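Local coordinates for protein Lpg2148(MvcA) (Legionella pneumophila subsp. pneumophila str. Philadelphia 1, PDB 6K11) that probably removes ubiquitin from the host ubiquitin-conjugating enzyme UBE2N by a deamidase-type activity, and so regulates UBE2N during Legionella infection, at residues N119-F124 and T332-E337; D130-L135 and Y192-P197; K137-N142 and Q181-I186; D226-S231 and P324-F329. One frame throughout, in Å; residues are numbered along the deposited sequence.

Contact 1: residues N119-F124 and T332-E337; sequences NLLIRF and TEINPE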
loop_
_atom_site.group_PDB
_atom_site.type_symbol
_atom_site.label_atom_id
_atom_site.label_comp_id
_atom_site.label_asym_id
_atom_site.label_seq_id
_atom_site.Cartn_x
_atom_site.Cartn_y
_atom_site.Cartn_z
ATOM N N ASN A 119 13.387 -20.560 -9.539
ATOM C CA ASN A 119 13.326 -19.103 -9.466
ATOM C C ASN A 119 12.043 -18.737 -8.742
ATOM O O ASN A 119 10.955 -19.124 -9.182
ATOM C CB ASN A 119 13.344 -18.465 -10.854
ATOM C CG ASN A 119 14.572 -18.830 -11.634
ATOM O OD1 ASN A 119 15.633 -18.238 -11.461
ATOM N ND2 ASN A 119 14.440 -19.831 -12.499
ATOM N N LEU A 120 12.169 -17.997 -7.645
ATOM C CA LEU A 120 11.061 -17.756 -6.729
ATOM C C LEU A 120 10.735 -16.271 -6.660
ATOM O O LEU A 120 11.637 -15.428 -6.597
ATOM C CB LEU A 120 11.397 -18.257 -5.319
ATOM C CG LEU A 120 11.621 -19.764 -5.173
ATOM C CD1 LEU A 120 12.221 -20.095 -3.813
ATOM C CD2 LEU A 120 10.308 -20.492 -5.386
ATOM N N LEU A 121 9.443 -15.966 -6.650
ATOM C CA LEU A 121 8.940 -14.615 -6.419
ATOM C C LEU A 121 8.076 -14.651 -5.169
ATOM O O LEU A 121 7.136 -15.451 -5.081
ATOM C CB LEU A 121 8.135 -14.100 -7.615
ATOM C CG LEU A 121 7.414 -12.755 -7.417
ATOM C CD1 LEU A 121 8.419 -11.622 -7.262
ATOM C CD2 LEU A 121 6.474 -12.450 -8.572
ATOM N N ILE A 122 8.399 -13.801 -4.206
ATOM C CA ILE A 122 7.629 -13.664 -2.977
ATOM C C ILE A 122 7.025 -12.269 -2.958
ATOM O O ILE A 122 7.723 -11.280 -3.213
ATOM C CB ILE A 122 8.499 -13.892 -1.731
ATOM C CG1 ILE A 122 9.394 -15.123 -1.904
ATOM C CG2 ILE A 122 7.616 -13.988 -0.484
ATOM C CD1 ILE A 122 10.493 -15.189 -0.862
ATOM N N ARG A 123 5.736 -12.187 -2.678
ATOM C CA ARG A 123 5.070 -10.905 -2.501
ATOM C C ARG A 123 4.699 -10.767 -1.034
ATOM O O ARG A 123 4.139 -11.699 -0.447
ATOM C CB ARG A 123 3.824 -10.786 -3.388
ATOM C CG ARG A 123 3.121 -9.445 -3.228
ATOM C CD ARG A 123 2.056 -9.167 -4.289
ATOM N NE ARG A 123 1.424 -7.856 -4.075
ATOM C CZ ARG A 123 0.866 -7.121 -5.037
ATOM N NH1 ARG A 123 0.880 -7.539 -6.297
ATOM N NH2 ARG A 123 0.328 -5.945 -4.749
ATOM N N PHE A 124 5.027 -9.618 -0.441
ATOM C CA PHE A 124 4.770 -9.353 0.968
ATOM C C PHE A 124 3.758 -8.233 1.121
ATOM O O PHE A 124 3.727 -7.291 0.325
ATOM C CB PHE A 124 6.025 -8.927 1.727
ATOM C CG PHE A 124 7.060 -9.992 1.848
ATOM C CD1 PHE A 124 8.005 -10.168 0.850
ATOM C CD2 PHE A 124 7.107 -10.803 2.972
ATOM C CE1 PHE A 124 8.980 -11.153 0.963
ATOM C CE2 PHE A 124 8.076 -11.783 3.095
ATOM C CZ PHE A 124 9.016 -11.954 2.085
ATOM N N THR A 332 5.531 -17.926 -5.337
ATOM C CA THR A 332 5.313 -18.692 -6.552
ATOM C C THR A 332 6.637 -18.873 -7.272
ATOM O O THR A 332 7.604 -18.131 -7.052
ATOM C CB THR A 332 4.290 -18.012 -7.476
ATOM O OG1 THR A 332 4.152 -18.785 -8.672
ATOM C CG2 THR A 332 4.763 -16.596 -7.850
ATOM N N GLU A 333 6.687 -19.884 -8.124
ATOM C CA GLU A 333 7.844 -20.008 -8.992
ATOM C C GLU A 333 7.656 -19.138 -10.226
ATOM O O GLU A 333 6.536 -18.772 -10.595
ATOM C CB GLU A 333 8.094 -21.461 -9.378
ATOM C CG GLU A 333 8.017 -22.379 -8.176
ATOM C CD GLU A 333 7.840 -23.831 -8.540
ATOM O OE1 GLU A 333 6.850 -24.449 -8.072
ATOM O OE2 GLU A 333 8.715 -24.353 -9.256
ATOM N N ILE A 334 8.779 -18.799 -10.848
ATOM C CA ILE A 334 8.846 -17.921 -12.010
ATOM C C ILE A 334 9.434 -18.725 -13.161
ATOM O O ILE A 334 10.378 -19.497 -12.964
ATOM C CB ILE A 334 9.718 -16.675 -11.704
ATOM C CG1 ILE A 334 8.919 -15.551 -11.020
ATOM C CG2 ILE A 334 10.481 -16.173 -12.929
ATOM C CD1 ILE A 334 7.451 -15.673 -11.095
ATOM N N ASN A 335 8.888 -18.541 -14.362
ATOM C CA ASN A 335 9.522 -19.061 -15.568
ATOM C C ASN A 335 10.388 -17.968 -16.182
ATOM O O ASN A 335 9.843 -17.020 -16.763
ATOM C CB ASN A 335 8.465 -19.535 -16.568
ATOM C CG ASN A 335 9.072 -20.015 -17.884
ATOM O OD1 ASN A 335 10.294 -20.042 -18.059
ATOM N ND2 ASN A 335 8.217 -20.412 -18.808
ATOM N N PRO A 336 11.719 -18.058 -16.098
ATOM C CA PRO A 336 12.556 -16.952 -16.588
ATOM C C PRO A 336 12.413 -16.674 -18.067
ATOM O O PRO A 336 12.581 -15.518 -18.476
ATOM C CB PRO A 336 13.982 -17.412 -16.250
ATOM C CG PRO A 336 13.823 -18.385 -15.162
ATOM C CD PRO A 336 12.524 -19.103 -15.442
ATOM N N GLU A 337 12.120 -17.688 -18.892
ATOM C CA GLU A 337 11.978 -17.443 -20.328
ATOM C C GLU A 337 10.793 -16.542 -20.605
ATOM O O GLU A 337 10.863 -15.656 -21.463
ATOM C CB GLU A 337 11.822 -18.757 -21.101
ATOM C CG GLU A 337 12.942 -19.771 -20.907
ATOM C CD GLU A 337 14.363 -19.240 -21.132
ATOM O OE1 GLU A 337 15.307 -19.998 -20.771
ATOM O OE2 GLU A 337 14.560 -18.132 -21.695
HETATM O O HOH W 1 12.019 -21.591 -12.372
#
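Asn119 O is gripped twice by the chain opposite: Ile334 N donates to it at 2.8 Å, tilted out of the carbonyl plane, and Glu333 CA brings a CA-H...O contact of 3.2 Å. Two residues further along, Leu121 and Thr332 exchange both of their backbone bonds. Leu121 N reaches Thr332 O at 2.9 Å in an almost straight line (177° at the hydrogen), and Thr332 N returns to Leu121 O at 3.0 Å. Leu120 and Glu333 form the neighbouring non-hydrogen-bonded pair, where Leu120 CD2 brushes the aliphatic CG of Glu333, whose charged end can stay at the surface.

On the face shared by Leu121 and Thr332, Leu121 CB rests on Ile334 CG1 at 3.8 Å. The branched isoleucine suits this place, packing on both Leu121 and Leu83 of helix 71-83.

The side-chain amide of Asn119 works in several directions. Its OD1 accepts from Gln240 N, while ND2 donates to a water that itself donates to Ile334 O. With CG beside the backbone N (chi1 -59°), the amide slants across the Pro336 ring, Asn119 ND2 a close 3.1 Å from Pro336 CG. Asn335 OD1 accepts from Glu337 N at 3.1 Å, so an asparagine N-cap comes two residues after the last bridged residue, Glu333, a strand-to-helix turn in which proline occupies the first helical turn.

Contact 2: residues D130-L135 and Y192-P197; sequences DPPIVL and YSLCDP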
loop_
_atom_site.group_PDB
_atom_site.type_symbol
_atom_site.label_atom_id
_atom_site.label_comp_id
_atom_site.label_asym_id
_atom_site.label_seq_id
_atom_site.Cartn_x
_atom_site.Cartn_y
_atom_site.Cartn_z
ATOM N N ASP A 130 -5.237 -0.760 13.425
ATOM C CA ASP A 130 -5.730 0.613 13.515
ATOM C C ASP A 130 -7.189 0.616 13.972
ATOM O O ASP A 130 -8.088 0.998 13.216
ATOM C CB ASP A 130 -5.573 1.303 12.158
ATOM C CG ASP A 130 -5.889 2.780 12.205
ATOM O OD1 ASP A 130 -5.577 3.423 13.229
ATOM O OD2 ASP A 130 -6.436 3.296 11.209
ATOM N N PRO A 131 -7.459 0.211 15.215
ATOM C CA PRO A 131 -8.865 0.208 15.713
ATOM C C PRO A 131 -9.368 1.628 15.923
ATOM O O PRO A 131 -8.560 2.569 16.006
ATOM C CB PRO A 131 -8.769 -0.554 17.045
ATOM C CG PRO A 131 -7.345 -0.313 17.508
ATOM C CD PRO A 131 -6.506 -0.244 16.249
ATOM N N PRO A 132 -10.690 1.831 16.006
ATOM C CA PRO A 132 -11.204 3.176 16.293
ATOM C C PRO A 132 -10.771 3.625 17.677
ATOM O O PRO A 132 -10.557 2.815 18.578
ATOM C CB PRO A 132 -12.727 3.006 16.216
ATOM C CG PRO A 132 -12.950 1.558 16.568
ATOM C CD PRO A 132 -11.773 0.828 15.946
ATOM N N ILE A 133 -10.619 4.938 17.841
ATOM C CA ILE A 133 -10.168 5.494 19.109
ATOM C C ILE A 133 -11.100 6.567 19.644
ATOM O O ILE A 133 -10.862 7.081 20.740
ATOM C CB ILE A 133 -8.732 6.056 19.020
ATOM C CG1 ILE A 133 -8.638 7.137 17.945
ATOM C CG2 ILE A 133 -7.709 4.939 18.785
ATOM C CD1 ILE A 133 -7.484 8.149 18.178
ATOM N N VAL A 134 -12.135 6.956 18.898
ATOM C CA VAL A 134 -13.074 7.941 19.421
ATOM C C VAL A 134 -14.511 7.474 19.226
ATOM O O VAL A 134 -14.837 6.696 18.320
ATOM C CB VAL A 134 -12.895 9.358 18.818
ATOM C CG1 VAL A 134 -11.470 9.914 19.068
ATOM C CG2 VAL A 134 -13.258 9.389 17.356
ATOM N N LEU A 135 -15.369 7.976 20.108
ATOM C CA LEU A 135 -16.814 7.865 20.021
ATOM C C LEU A 135 -17.360 9.236 19.642
ATOM O O LEU A 135 -16.892 10.257 20.162
ATOM C CB LEU A 135 -17.398 7.405 21.366
ATOM C CG LEU A 135 -18.865 7.708 21.639
ATOM C CD1 LEU A 135 -19.748 6.862 20.728
ATOM C CD2 LEU A 135 -19.202 7.465 23.106
ATOM N N TYR A 192 -15.360 11.688 22.179
ATOM C CA TYR A 192 -14.916 11.080 23.422
ATOM C C TYR A 192 -13.947 9.952 23.119
ATOM O O TYR A 192 -14.151 9.178 22.177
ATOM C CB TYR A 192 -16.104 10.562 24.238
ATOM C CG TYR A 192 -17.034 11.667 24.696
ATOM C CD1 TYR A 192 -18.026 12.162 23.855
ATOM C CD2 TYR A 192 -16.902 12.232 25.965
ATOM C CE1 TYR A 192 -18.879 13.187 24.270
ATOM C CE2 TYR A 192 -17.751 13.252 26.388
ATOM C CZ TYR A 192 -18.731 13.722 25.532
ATOM O OH TYR A 192 -19.565 14.733 25.947
ATOM N N SER A 193 -12.888 9.872 23.916
ATOM C CA SER A 193 -11.886 8.835 23.718
ATOM C C SER A 193 -12.413 7.480 24.172
ATOM O O SER A 193 -13.131 7.377 25.172
ATOM C CB SER A 193 -10.607 9.178 24.487
ATOM O OG SER A 193 -9.597 8.205 24.247
ATOM N N LEU A 194 -12.057 6.435 23.427
ATOM C CA LEU A 194 -12.360 5.064 23.806
ATOM C C LEU A 194 -11.207 4.399 24.546
ATOM O O LEU A 194 -11.305 3.211 24.880
ATOM C CB LEU A 194 -12.710 4.234 22.557
ATOM C CG LEU A 194 -13.798 4.722 21.599
ATOM C CD1 LEU A 194 -13.792 3.868 20.328
ATOM C CD2 LEU A 194 -15.166 4.659 22.262
ATOM N N CYS A 195 -10.118 5.132 24.804
ATOM C CA CYS A 195 -8.883 4.555 25.320
ATOM C C CYS A 195 -8.465 5.085 26.681
ATOM O O CYS A 195 -7.492 4.568 27.244
ATOM C CB CYS A 195 -7.723 4.812 24.347
ATOM S SG CYS A 195 -8.195 4.727 22.627
ATOM N N ASP A 196 -9.141 6.110 27.205
ATOM C CA ASP A 196 -8.833 6.730 28.489
ATOM C C ASP A 196 -8.800 5.675 29.587
ATOM O O ASP A 196 -9.837 5.086 29.915
ATOM C CB ASP A 196 -9.862 7.811 28.816
ATOM C CG ASP A 196 -9.323 8.858 29.764
ATOM O OD1 ASP A 196 -8.637 8.470 30.733
ATOM O OD2 ASP A 196 -9.585 10.063 29.545
ATOM N N PRO A 197 -7.628 5.400 30.169
ATOM C CA PRO A 197 -7.552 4.365 31.212
ATOM C C PRO A 197 -8.181 4.785 32.527
ATOM O O PRO A 197 -8.598 3.915 33.303
ATOM C CB PRO A 197 -6.039 4.123 31.366
ATOM C CG PRO A 197 -5.394 4.861 30.193
ATOM C CD PRO A 197 -6.311 5.992 29.889
HETATM O O HOH W 2 -8.837 8.475 21.896
#
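Leu194 is the bump of this contact, and it fills a hollow floored by the backbone from Ile133 to Leu135 and edged by Pro132 CB and Leu135 CB. Its branch carbon CG sits against Val134 C at 3.7 Å and its two methyls spread over one side of that peptide: CD1 drops onto Val134 O at 3.6 Å, and CD2 rests on Leu135 CB at 3.7 Å. The first torsion, chi1 -53°, lays CG and both methyls back along the 133-135 chain. A flexible, forked leucine suits a site that needs two separate hydrocarbon contacts; Ile153 of strand 152-155 adds to its surroundings.

Backbone hydrogen bonds join strand 192-193 antiparallel to strand 134-137, as the edge strand of the mixed sheet in the MvcA insertion domain. Leu135 N donates to Tyr192 O at 2.7 Å and Tyr192 N to Leu135 O in the carbonyl plane, while Val134 and Ser193 make the non-hydrogen-bonded pair. Just past it, Leu194 N donates to Ile133 O at 3.0 Å from above the carbonyl plane.

On the face carrying Leu135 and Tyr192, these two side chains meet Ile214 and Ile211 of helix 206-220 respectively, and the tyrosine OH accepts from Ser189 N. Nearer solvent, Cys195 SG lies against Ile133, 3.9 Å from its CG2. Ser193 OG closes an ST turn by accepting from Cys195 N at 3.2 Å, and a water bridges that OG to Ile133 O.

Contact 3: residues K137-N142 and Q181-I186; sequences KTKNEN and QLFNAI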
loop_
_atom_site.group_PDB
_atom_site.type_symbol
_atom_site.label_atom_id
_atom_site.label_comp_id
_atom_site.label_asym_id
_atom_site.label_seq_id
_atom_site.Cartn_x
_atom_site.Cartn_y
_atom_site.Cartn_z
ATOM N N LYS A 137 -20.919 11.377 19.411
ATOM C CA LYS A 137 -22.342 11.515 19.676
ATOM C C LYS A 137 -22.934 12.483 18.657
ATOM O O LYS A 137 -22.454 13.612 18.519
ATOM C CB LYS A 137 -22.571 12.018 21.099
ATOM C CG LYS A 137 -24.002 12.094 21.495
ATOM C CD LYS A 137 -24.105 12.549 22.938
ATOM C CE LYS A 137 -25.368 13.352 23.164
ATOM N NZ LYS A 137 -25.482 13.755 24.593
ATOM N N THR A 138 -23.957 12.038 17.935
ATOM C CA THR A 138 -24.566 12.865 16.904
ATOM C C THR A 138 -26.060 12.599 16.819
ATOM O O THR A 138 -26.513 11.455 16.929
ATOM C CB THR A 138 -23.926 12.628 15.528
ATOM O OG1 THR A 138 -24.680 13.329 14.525
ATOM C CG2 THR A 138 -23.884 11.136 15.200
ATOM N N LYS A 139 -26.821 13.671 16.626
ATOM C CA LYS A 139 -28.243 13.539 16.367
ATOM C C LYS A 139 -28.468 12.801 15.054
ATOM O O LYS A 139 -27.669 12.891 14.117
ATOM C CB LYS A 139 -28.903 14.919 16.312
ATOM C CG LYS A 139 -29.043 15.597 17.678
ATOM C CD LYS A 139 -30.013 16.777 17.623
ATOM C CE LYS A 139 -30.291 17.354 19.015
ATOM N NZ LYS A 139 -30.626 16.313 20.037
ATOM N N ASN A 140 -29.572 12.052 15.001
ATOM C CA ASN A 140 -29.920 11.335 13.782
ATOM C C ASN A 140 -30.029 12.279 12.591
ATOM O O ASN A 140 -29.623 11.925 11.478
ATOM C CB ASN A 140 -31.230 10.574 13.988
ATOM C CG ASN A 140 -31.397 9.432 13.019
ATOM O OD1 ASN A 140 -31.160 9.579 11.819
ATOM N ND2 ASN A 140 -31.792 8.274 13.534
ATOM N N GLU A 141 -30.532 13.496 12.815
ATOM C CA GLU A 141 -30.745 14.439 11.720
ATOM C C GLU A 141 -29.455 14.775 10.977
ATOM O O GLU A 141 -29.498 15.065 9.775
ATOM C CB GLU A 141 -31.395 15.706 12.272
ATOM C CG GLU A 141 -32.412 15.402 13.369
ATOM C CD GLU A 141 -32.616 16.566 14.323
ATOM O OE1 GLU A 141 -32.758 16.318 15.546
ATOM O OE2 GLU A 141 -32.643 17.721 13.853
ATOM N N ASN A 142 -28.305 14.737 11.657
ATOM C CA ASN A 142 -27.041 15.181 11.077
ATOM C C ASN A 142 -26.088 14.038 10.750
ATOM O O ASN A 142 -24.898 14.289 10.523
ATOM C CB ASN A 142 -26.348 16.164 12.018
ATOM C CG ASN A 142 -27.252 17.298 12.435
ATOM O OD1 ASN A 142 -27.358 17.622 13.621
ATOM N ND2 ASN A 142 -27.921 17.905 11.463
ATOM N N GLN A 181 -31.008 6.019 25.989
ATOM C CA GLN A 181 -30.501 6.165 27.348
ATOM C C GLN A 181 -29.020 6.538 27.357
ATOM O O GLN A 181 -28.608 7.481 28.044
ATOM C CB GLN A 181 -30.757 4.871 28.115
ATOM C CG GLN A 181 -30.308 4.905 29.552
ATOM C CD GLN A 181 -28.878 4.472 29.690
ATOM O OE1 GLN A 181 -28.479 3.454 29.129
ATOM N NE2 GLN A 181 -28.086 5.245 30.425
ATOM N N LEU A 182 -28.196 5.791 26.617
ATOM C CA LEU A 182 -26.769 6.102 26.542
ATOM C C LEU A 182 -26.541 7.488 25.960
ATOM O O LEU A 182 -25.646 8.219 26.404
ATOM C CB LEU A 182 -26.043 5.058 25.680
ATOM C CG LEU A 182 -25.892 3.635 26.202
ATOM C CD1 LEU A 182 -25.441 2.692 25.068
ATOM C CD2 LEU A 182 -24.911 3.605 27.351
ATOM N N PHE A 183 -27.344 7.861 24.956
ATOM C CA PHE A 183 -27.203 9.162 24.308
ATOM C C PHE A 183 -27.369 10.290 25.318
ATOM O O PHE A 183 -26.550 11.219 25.379
ATOM C CB PHE A 183 -28.228 9.272 23.179
ATOM C CG PHE A 183 -28.180 10.561 22.400
ATOM C CD1 PHE A 183 -28.920 11.662 22.805
ATOM C CD2 PHE A 183 -27.436 10.657 21.235
ATOM C CE1 PHE A 183 -28.903 12.837 22.079
ATOM C CE2 PHE A 183 -27.417 11.831 20.502
ATOM C CZ PHE A 183 -28.156 12.923 20.926
ATOM N N ASN A 184 -28.411 10.210 26.139
ATOM C CA ASN A 184 -28.687 11.253 27.121
ATOM C C ASN A 184 -27.832 11.134 28.382
ATOM O O ASN A 184 -27.846 12.050 29.207
ATOM C CB ASN A 184 -30.181 11.230 27.462
ATOM C CG ASN A 184 -31.036 11.704 26.306
ATOM O OD1 ASN A 184 -31.876 10.965 25.796
ATOM N ND2 ASN A 184 -30.806 12.941 25.864
ATOM N N ALA A 185 -27.081 10.048 28.554
ATOM C CA ALA A 185 -26.163 9.927 29.681
ATOM C C ALA A 185 -24.789 10.516 29.390
ATOM O O ALA A 185 -23.973 10.658 30.313
ATOM C CB ALA A 185 -25.999 8.455 30.084
ATOM N N ILE A 186 -24.510 10.860 28.137
ATOM C CA ILE A 186 -23.216 11.392 27.740
ATOM C C ILE A 186 -23.373 12.885 27.480
ATOM O O ILE A 186 -24.432 13.336 27.027
ATOM C CB ILE A 186 -22.679 10.619 26.520
ATOM C CG1 ILE A 186 -22.398 9.174 26.953
ATOM C CG2 ILE A 186 -21.420 11.273 25.947
ATOM C CD1 ILE A 186 -21.986 8.214 25.859
#
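The C-terminal end of helix 176-185, in the MvcA insertion domain, receives the ammonium group of Lys137, which reaches the carbonyl oxygens there from the end of strand 134-137. Lys137 NZ donates to Phe183 O at 2.9 Å, tilted moderately from the carbonyl plane, and to Ile186 O at 2.7 Å, from well above that carbonyl's plane. Gly187 O is a third acceptor, so three carbonyl oxygens surround the ammonium group. These carbonyls, at and just past the end of the helix, would probably stabilise the positive charge. A lysine suits the place because it is long enough to arrive from the neighbouring strand.

The way there runs over an aromatic face. Lys137 CE sits 3.6 Å from the centroid of the Phe183 ring and close to its normal, a CH-pi contact, and NZ lies 4.5 Å from the same centroid as a cation-pi partner. The lysine chain crosses the phenyl side chain at about a right angle and bends at chi3 (149°). Phe183 has CG anti to the backbone N, chi1 -179°, which puts the ring beside its own carbonyl, so one lysine can serve both. At the ring edge lies Thr138 O, 3.7 Å from Phe183 CE2. The loop that follows is held by Lys139 O, which accepts Thr138 OG1 at 3.0 Å and Asn142 N at 3.1 Å, from opposite faces of its plane.

Contact 4: residues D226-S231 and P324-F329; sequences DFWIGS and PLRVKF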
loop_
_atom_site.group_PDB
_atom_site.type_symbol
_atom_site.label_atom_id
_atom_site.label_comp_id
_atom_site.label_asym_id
_atom_site.label_seq_id
_atom_site.Cartn_x
_atom_site.Cartn_y
_atom_site.Cartn_z
ATOM N N ASP A 226 -12.441 -6.092 11.070
ATOM C CA ASP A 226 -11.037 -6.207 10.675
ATOM C C ASP A 226 -10.422 -4.833 10.908
ATOM O O ASP A 226 -10.746 -3.877 10.197
ATOM C CB ASP A 226 -10.916 -6.663 9.211
ATOM C CG ASP A 226 -9.456 -6.866 8.754
ATOM O OD1 ASP A 226 -8.513 -6.746 9.565
ATOM O OD2 ASP A 226 -9.268 -7.159 7.555
ATOM N N PHE A 227 -9.611 -4.709 11.959
ATOM C CA PHE A 227 -8.956 -3.439 12.265
ATOM C C PHE A 227 -7.638 -3.253 11.513
ATOM O O PHE A 227 -7.018 -2.187 11.630
ATOM C CB PHE A 227 -8.673 -3.333 13.759
ATOM C CG PHE A 227 -9.901 -3.424 14.615
ATOM C CD1 PHE A 227 -11.072 -2.785 14.239
ATOM C CD2 PHE A 227 -9.872 -4.135 15.808
ATOM C CE1 PHE A 227 -12.202 -2.863 15.039
ATOM C CE2 PHE A 227 -11.002 -4.215 16.618
ATOM C CZ PHE A 227 -12.164 -3.582 16.230
ATOM N N TRP A 228 -7.192 -4.257 10.773
ATOM C CA TRP A 228 -5.910 -4.167 10.086
ATOM C C TRP A 228 -6.072 -3.449 8.749
ATOM O O TRP A 228 -7.078 -3.622 8.050
ATOM C CB TRP A 228 -5.329 -5.561 9.874
ATOM C CG TRP A 228 -4.969 -6.263 11.162
ATOM C CD1 TRP A 228 -5.773 -7.088 11.906
ATOM C CD2 TRP A 228 -3.711 -6.199 11.852
ATOM N NE1 TRP A 228 -5.085 -7.550 13.010
ATOM C CE2 TRP A 228 -3.820 -7.015 13.001
ATOM C CE3 TRP A 228 -2.502 -5.533 11.608
ATOM C CZ2 TRP A 228 -2.768 -7.178 13.904
ATOM C CZ3 TRP A 228 -1.456 -5.695 12.507
ATOM C CH2 TRP A 228 -1.597 -6.512 13.642
ATOM N N ILE A 229 -5.091 -2.617 8.405
ATOM C CA ILE A 229 -5.112 -1.878 7.145
ATOM C C ILE A 229 -3.721 -1.924 6.514
ATOM O O ILE A 229 -2.709 -1.913 7.221
ATOM C CB ILE A 229 -5.595 -0.428 7.362
ATOM C CG1 ILE A 229 -5.669 0.343 6.048
ATOM C CG2 ILE A 229 -4.718 0.298 8.355
ATOM C CD1 ILE A 229 -6.245 1.729 6.226
ATOM N N GLY A 230 -3.680 -1.996 5.184
ATOM C CA GLY A 230 -2.428 -2.066 4.446
ATOM C C GLY A 230 -1.466 -0.936 4.767
ATOM O O GLY A 230 -1.832 0.245 4.730
ATOM N N SER A 231 -0.232 -1.288 5.111
ATOM C CA SER A 231 0.819 -0.310 5.367
ATOM C C SER A 231 1.858 -0.262 4.255
ATOM O O SER A 231 2.337 0.820 3.905
ATOM C CB SER A 231 1.512 -0.621 6.707
ATOM O OG SER A 231 2.471 0.367 7.058
ATOM N N PRO A 324 0.922 -1.797 16.231
ATOM C CA PRO A 324 1.339 -3.156 15.867
ATOM C C PRO A 324 1.291 -3.365 14.363
ATOM O O PRO A 324 0.416 -2.838 13.672
ATOM C CB PRO A 324 0.306 -4.045 16.579
ATOM C CG PRO A 324 -0.178 -3.214 17.732
ATOM C CD PRO A 324 -0.153 -1.794 17.245
ATOM N N LEU A 325 2.250 -4.145 13.865
ATOM C CA LEU A 325 2.327 -4.525 12.464
ATOM C C LEU A 325 2.345 -6.040 12.363
ATOM O O LEU A 325 2.746 -6.740 13.299
ATOM C CB LEU A 325 3.590 -3.960 11.784
ATOM C CG LEU A 325 3.859 -2.458 11.875
ATOM C CD1 LEU A 325 5.269 -2.131 11.341
ATOM C CD2 LEU A 325 2.799 -1.686 11.117
ATOM N N ARG A 326 1.920 -6.543 11.206
ATOM C CA ARG A 326 2.010 -7.960 10.904
ATOM C C ARG A 326 2.457 -8.123 9.462
ATOM O O ARG A 326 2.182 -7.273 8.611
ATOM C CB ARG A 326 0.679 -8.689 11.127
ATOM C CG ARG A 326 -0.419 -8.270 10.201
ATOM C CD ARG A 326 -1.596 -9.219 10.322
ATOM N NE ARG A 326 -2.639 -8.893 9.362
ATOM C CZ ARG A 326 -3.922 -9.190 9.524
ATOM N NH1 ARG A 326 -4.325 -9.836 10.613
ATOM N NH2 ARG A 326 -4.796 -8.846 8.591
ATOM N N VAL A 327 3.146 -9.228 9.201
ATOM C CA VAL A 327 3.740 -9.519 7.903
ATOM C C VAL A 327 3.078 -10.774 7.355
ATOM O O VAL A 327 2.992 -11.789 8.056
ATOM C CB VAL A 327 5.263 -9.718 8.010
ATOM C CG1 VAL A 327 5.885 -9.865 6.628
ATOM C CG2 VAL A 327 5.914 -8.572 8.795
ATOM N N LYS A 328 2.617 -10.707 6.107
ATOM C CA LYS A 328 2.074 -11.862 5.410
ATOM C C LYS A 328 2.710 -11.931 4.031
ATOM O O LYS A 328 3.193 -10.926 3.503
ATOM C CB LYS A 328 0.537 -11.813 5.297
ATOM C CG LYS A 328 -0.024 -10.505 4.792
ATOM C CD LYS A 328 -1.541 -10.351 5.067
ATOM C CE LYS A 328 -2.108 -9.221 4.204
ATOM N NZ LYS A 328 -3.428 -8.691 4.618
ATOM N N PHE A 329 2.703 -13.132 3.451
ATOM C CA PHE A 329 3.451 -13.386 2.231
ATOM C C PHE A 329 2.749 -14.456 1.411
ATOM O O PHE A 329 1.954 -15.252 1.920
ATOM C CB PHE A 329 4.885 -13.837 2.532
ATOM C CG PHE A 329 4.955 -15.218 3.115
ATOM C CD1 PHE A 329 5.078 -16.333 2.292
ATOM C CD2 PHE A 329 4.859 -15.409 4.484
ATOM C CE1 PHE A 329 5.120 -17.612 2.821
ATOM C CE2 PHE A 329 4.904 -16.687 5.027
ATOM C CZ PHE A 329 5.029 -17.793 4.189
#
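Trp228 and Arg326 make a flat stack, the guanidinium lying on one face of the indole with planes 12° apart and centres 3.6 Å apart. Arg326 CZ sits over the five-membered ring near its normal, a cation-pi contact, and Arg326 NH1 rides toward the rim above Trp228 CD1 at 3.4 Å. Further back along the arginine, CG packs on the six-membered ring as a CH-pi contact, 3.9 Å from that centroid. Arginine matches the tryptophan because its aliphatic stem and its planar cation together span the bicyclic ring. Its CG lies between its own backbone N and carbonyl carbon (chi1 66°), and the chain then runs extended to NE, carrying the cation across the indole. Pro324 touches the far end of the ring, its CB 4.3 Å from Trp228 CH2.

A second shell surrounds both groups. Asp226 OD1 accepts from Trp228 N at 3.1 Å in an Asx turn at the start of strand 228-238. The same Asp226 OD1 is 4.4 Å from Arg326 NH2 but well out of the guanidinium plane, so charge alone relates them. Asp127, on the central strand 120-129, forms salt bridges to Arg326 NE and to Lys328 NZ.

The stack thus bridges strands 228-238 and 325-333 over the strand between them, and the arginine divides its labour, giving its pi face to Trp228 and its NE to Asp127.

Contacts 1 and 4 belong to one antiparallel sheet, share strand 325-333 and have centres 23 Å apart; they touch where Phe124 CD2 lies 3.8 Å from Phe329 CB. Contacts 2 and 3 both fall within the insertion domain, centres 17 Å apart, and meet through Tyr192 CE1 and Ile186 CG2 at 3.6 Å. The two groups are joined at the junction between contacts 2 and 4, where Asp130 N is 2.9 Å from Phe227 O, a probable hydrogen bond, and Pro131 and Pro132 pack on the Phe227 ring. Contact 3 is most remote from contact 1, about 54 Å between centres, and contacts 2, 3 and 4 are all nested within the chain loop that contact 1 closes.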